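Local coordinates for protein transcription factor tau subunit sfc1 (Schizosaccharomyces pombe, PDB 4BJI) that binds boxA promoter elements of tRNA and similar genes as part of the tauA domain of TFIIIC, which sets up RNA polymerase III transcription, at residues S84-T92 with A104-F112. Numbering follows the deposited sequence.
Sequences SGPFRDTYT and AAAYQALFF
Phe87 drives its ring rim into the bend made by residues 104-108. CE1 meets Ala104 O at 3.4 Å, edge-on and in the plane of the ring, while Gln108 CG comes in obliquely at 3.5 Å from the same CE1. The ring gets there with CG anti to its own carbonyl carbon (chi1 -54°). With an alanine here the ring would be missing, and a gap would probably open between Ala104 and Gln108 CG. Gln108 is tethered beyond the contact, its amide bonded to the backbone of Thr167 and Trp169. Next along the backbone, Ala109 N donates to Pro86 O at 2.9 Å, a water beside that bond bridges Gly85 O and Ala109 O, and Ala109 CB presses against Arg88 O. Two tight turns, type I from Gly85 to Arg88 and type II from Phe87 to Thr90, form the hairpin link between strands 79-82 and 90-93 in the DNA-binding domain; this contact docks that link onto the start of strand 109-111. Phe87 O is gripped twice, by Thr90 N and OG1. Toward solvent the fit loosens: the extended Arg88 holds its guanidinium, tilted by 43°, over one face of exposed Phe111 near the rim, a cation-pi contact with NH1 3.4 Å from CD2, while NE pairs with Asp89 OD2.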
loop_
_atom_site.group_PDB
_atom_site.type_symbol
_atom_site.label_atom_id
_atom_site.label_comp_id
_atom_site.label_asym_id
_atom_site.label_seq_id
_atom_site.Cartn_x
_atom_site.Cartn_y
_atom_site.Cartn_z
ATOM N N SER A 84 5.013 4.567 -9.153
ATOM C CA SER A 84 6.204 4.891 -8.385
ATOM C C SER A 84 5.788 5.856 -7.274
ATOM O O SER A 84 4.650 6.323 -7.257
ATOM C CB SER A 84 7.256 5.505 -9.292
ATOM O OG SER A 84 6.724 6.652 -9.918
ATOM N N GLY A 85 6.730 6.172 -6.391
ATOM C CA GLY A 85 6.484 7.120 -5.326
ATOM C C GLY A 85 5.911 6.462 -4.072
ATOM O O GLY A 85 5.831 5.213 -3.982
ATOM N N PRO A 86 5.498 7.274 -3.107
ATOM C CA PRO A 86 5.069 6.766 -1.799
ATOM C C PRO A 86 3.762 6.001 -1.846
ATOM O O PRO A 86 3.436 5.336 -0.837
ATOM C CB PRO A 86 4.950 8.032 -0.934
ATOM C CG PRO A 86 4.742 9.142 -1.906
ATOM C CD PRO A 86 5.523 8.742 -3.158
ATOM N N PHE A 87 3.011 6.104 -2.951
ATOM C CA PHE A 87 1.792 5.332 -3.159
ATOM C C PHE A 87 1.952 4.270 -4.251
ATOM O O PHE A 87 0.972 3.736 -4.761
ATOM C CB PHE A 87 0.585 6.239 -3.407
ATOM C CG PHE A 87 0.408 7.260 -2.312
ATOM C CD1 PHE A 87 -0.241 6.924 -1.123
ATOM C CD2 PHE A 87 0.915 8.533 -2.441
ATOM C CE1 PHE A 87 -0.329 7.839 -0.080
ATOM C CE2 PHE A 87 0.798 9.447 -1.377
ATOM C CZ PHE A 87 0.179 9.081 -0.213
ATOM N N ARG A 88 3.203 3.931 -4.593
ATOM C CA ARG A 88 3.482 2.910 -5.617
ATOM C C ARG A 88 2.672 1.649 -5.373
ATOM O O ARG A 88 2.592 1.153 -4.263
ATOM C CB ARG A 88 4.974 2.594 -5.630
ATOM C CG ARG A 88 5.400 1.529 -6.587
ATOM C CD ARG A 88 6.822 1.054 -6.256
ATOM N NE ARG A 88 7.291 0.048 -7.201
ATOM C CZ ARG A 88 8.518 -0.437 -7.166
ATOM N NH1 ARG A 88 9.351 0.021 -6.247
ATOM N NH2 ARG A 88 8.909 -1.354 -8.042
ATOM N N ASP A 89 2.133 1.135 -6.448
ATOM C CA ASP A 89 1.428 -0.156 -6.450
ATOM C C ASP A 89 0.115 -0.101 -5.659
ATOM O O ASP A 89 -0.426 -1.150 -5.231
ATOM C CB ASP A 89 2.337 -1.285 -5.936
ATOM C CG ASP A 89 3.485 -1.552 -6.868
ATOM O OD1 ASP A 89 3.265 -1.532 -8.086
ATOM O OD2 ASP A 89 4.617 -1.693 -6.367
ATOM N N THR A 90 -0.448 1.106 -5.496
ATOM C CA THR A 90 -1.791 1.263 -4.985
ATOM C C THR A 90 -2.730 1.803 -6.034
ATOM O O THR A 90 -2.334 2.620 -6.891
ATOM C CB THR A 90 -1.906 2.167 -3.727
ATOM O OG1 THR A 90 -1.662 3.551 -4.049
ATOM C CG2 THR A 90 -0.946 1.704 -2.646
ATOM N N TYR A 91 -3.969 1.331 -5.962
ATOM C CA TYR A 91 -5.094 1.829 -6.741
ATOM C C TYR A 91 -5.825 2.848 -5.911
ATOM O O TYR A 91 -6.186 2.586 -4.747
ATOM C CB TYR A 91 -6.032 0.661 -7.087
ATOM C CG TYR A 91 -5.385 -0.354 -7.989
ATOM C CD1 TYR A 91 -4.612 -1.382 -7.469
ATOM C CD2 TYR A 91 -5.513 -0.263 -9.367
ATOM C CE1 TYR A 91 -3.957 -2.291 -8.293
ATOM C CE2 TYR A 91 -4.874 -1.182 -10.192
ATOM C CZ TYR A 91 -4.107 -2.195 -9.631
ATOM O OH TYR A 91 -3.434 -3.126 -10.430
ATOM N N THR A 92 -6.010 4.047 -6.466
ATOM C CA THR A 92 -6.650 5.175 -5.766
ATOM C C THR A 92 -7.946 5.539 -6.473
ATOM O O THR A 92 -7.993 5.640 -7.707
ATOM C CB THR A 92 -5.705 6.383 -5.774
ATOM O OG1 THR A 92 -4.467 6.045 -5.114
ATOM C CG2 THR A 92 -6.344 7.559 -5.065
ATOM N N ALA A 104 -3.727 10.828 4.088
ATOM C CA ALA A 104 -3.269 9.744 3.242
ATOM C C ALA A 104 -1.914 9.170 3.642
ATOM O O ALA A 104 -1.495 8.153 3.084
ATOM C CB ALA A 104 -3.249 10.183 1.800
ATOM N N ALA A 105 -1.235 9.769 4.628
ATOM C CA ALA A 105 -0.073 9.133 5.210
ATOM C C ALA A 105 -0.393 7.706 5.653
ATOM O O ALA A 105 0.475 6.831 5.577
ATOM C CB ALA A 105 0.409 9.951 6.423
ATOM N N ALA A 106 -1.620 7.457 6.071
ATOM C CA ALA A 106 -2.014 6.129 6.523
ATOM C C ALA A 106 -2.070 5.077 5.394
ATOM O O ALA A 106 -2.121 3.880 5.648
ATOM C CB ALA A 106 -3.377 6.216 7.178
ATOM N N TYR A 107 -2.085 5.532 4.136
ATOM C CA TYR A 107 -2.264 4.656 2.992
ATOM C C TYR A 107 -0.984 4.490 2.183
ATOM O O TYR A 107 -0.973 3.765 1.186
ATOM C CB TYR A 107 -3.382 5.166 2.070
ATOM C CG TYR A 107 -4.670 5.418 2.801
ATOM C CD1 TYR A 107 -5.174 4.468 3.662
ATOM C CD2 TYR A 107 -5.315 6.632 2.686
ATOM C CE1 TYR A 107 -6.351 4.710 4.375
ATOM C CE2 TYR A 107 -6.476 6.882 3.377
ATOM C CZ TYR A 107 -6.961 5.928 4.213
ATOM O OH TYR A 107 -8.147 6.235 4.892
ATOM N N GLN A 108 0.103 5.137 2.605
ATOM C CA GLN A 108 1.375 4.985 1.895
ATOM C C GLN A 108 1.812 3.531 1.861
ATOM O O GLN A 108 1.539 2.767 2.795
ATOM C CB GLN A 108 2.476 5.837 2.522
ATOM C CG GLN A 108 2.236 7.306 2.292
ATOM C CD GLN A 108 3.324 8.246 2.747
ATOM O OE1 GLN A 108 3.002 9.376 3.165
ATOM N NE2 GLN A 108 4.581 7.840 2.672
ATOM N N ALA A 109 2.468 3.157 0.761
ATOM C CA ALA A 109 2.968 1.818 0.499
ATOM C C ALA A 109 4.464 1.744 0.587
ATOM O O ALA A 109 5.169 2.629 0.090
ATOM C CB ALA A 109 2.537 1.398 -0.909
ATOM N N LEU A 110 4.948 0.715 1.287
ATOM C CA LEU A 110 6.382 0.436 1.349
ATOM C C LEU A 110 6.644 -0.874 0.633
ATOM O O LEU A 110 6.030 -1.898 0.969
ATOM C CB LEU A 110 6.874 0.386 2.789
ATOM C CG LEU A 110 6.825 1.706 3.556
ATOM C CD1 LEU A 110 5.622 1.742 4.400
ATOM C CD2 LEU A 110 8.056 1.810 4.394
ATOM N N PHE A 111 7.513 -0.829 -0.379
ATOM C CA PHE A 111 7.856 -1.982 -1.202
ATOM C C PHE A 111 9.209 -2.505 -0.746
ATOM O O PHE A 111 10.134 -1.716 -0.438
ATOM C CB PHE A 111 7.956 -1.603 -2.697
ATOM C CG PHE A 111 8.624 -2.652 -3.554
ATOM C CD1 PHE A 111 7.963 -3.814 -3.903
ATOM C CD2 PHE A 111 9.908 -2.453 -4.021
ATOM C CE1 PHE A 111 8.582 -4.769 -4.706
ATOM C CE2 PHE A 111 10.533 -3.398 -4.816
ATOM C CZ PHE A 111 9.870 -4.556 -5.152
ATOM N N PHE A 112 9.340 -3.823 -0.717
ATOM C CA PHE A 112 10.575 -4.455 -0.308
ATOM C C PHE A 112 11.061 -5.384 -1.390
ATOM O O PHE A 112 10.305 -6.216 -1.886
ATOM C CB PHE A 112 10.376 -5.197 1.008
ATOM C CG PHE A 112 9.981 -4.289 2.116
ATOM C CD1 PHE A 112 8.654 -3.981 2.339
ATOM C CD2 PHE A 112 10.947 -3.662 2.870
ATOM C CE1 PHE A 112 8.307 -3.074 3.316
ATOM C CE2 PHE A 112 10.595 -2.752 3.851
ATOM C CZ PHE A 112 9.287 -2.485 4.069
HETATM O O HOH W 1 6.880 3.626 -1.816
HETATM O O HOH W 2 5.596 5.448 1.224
#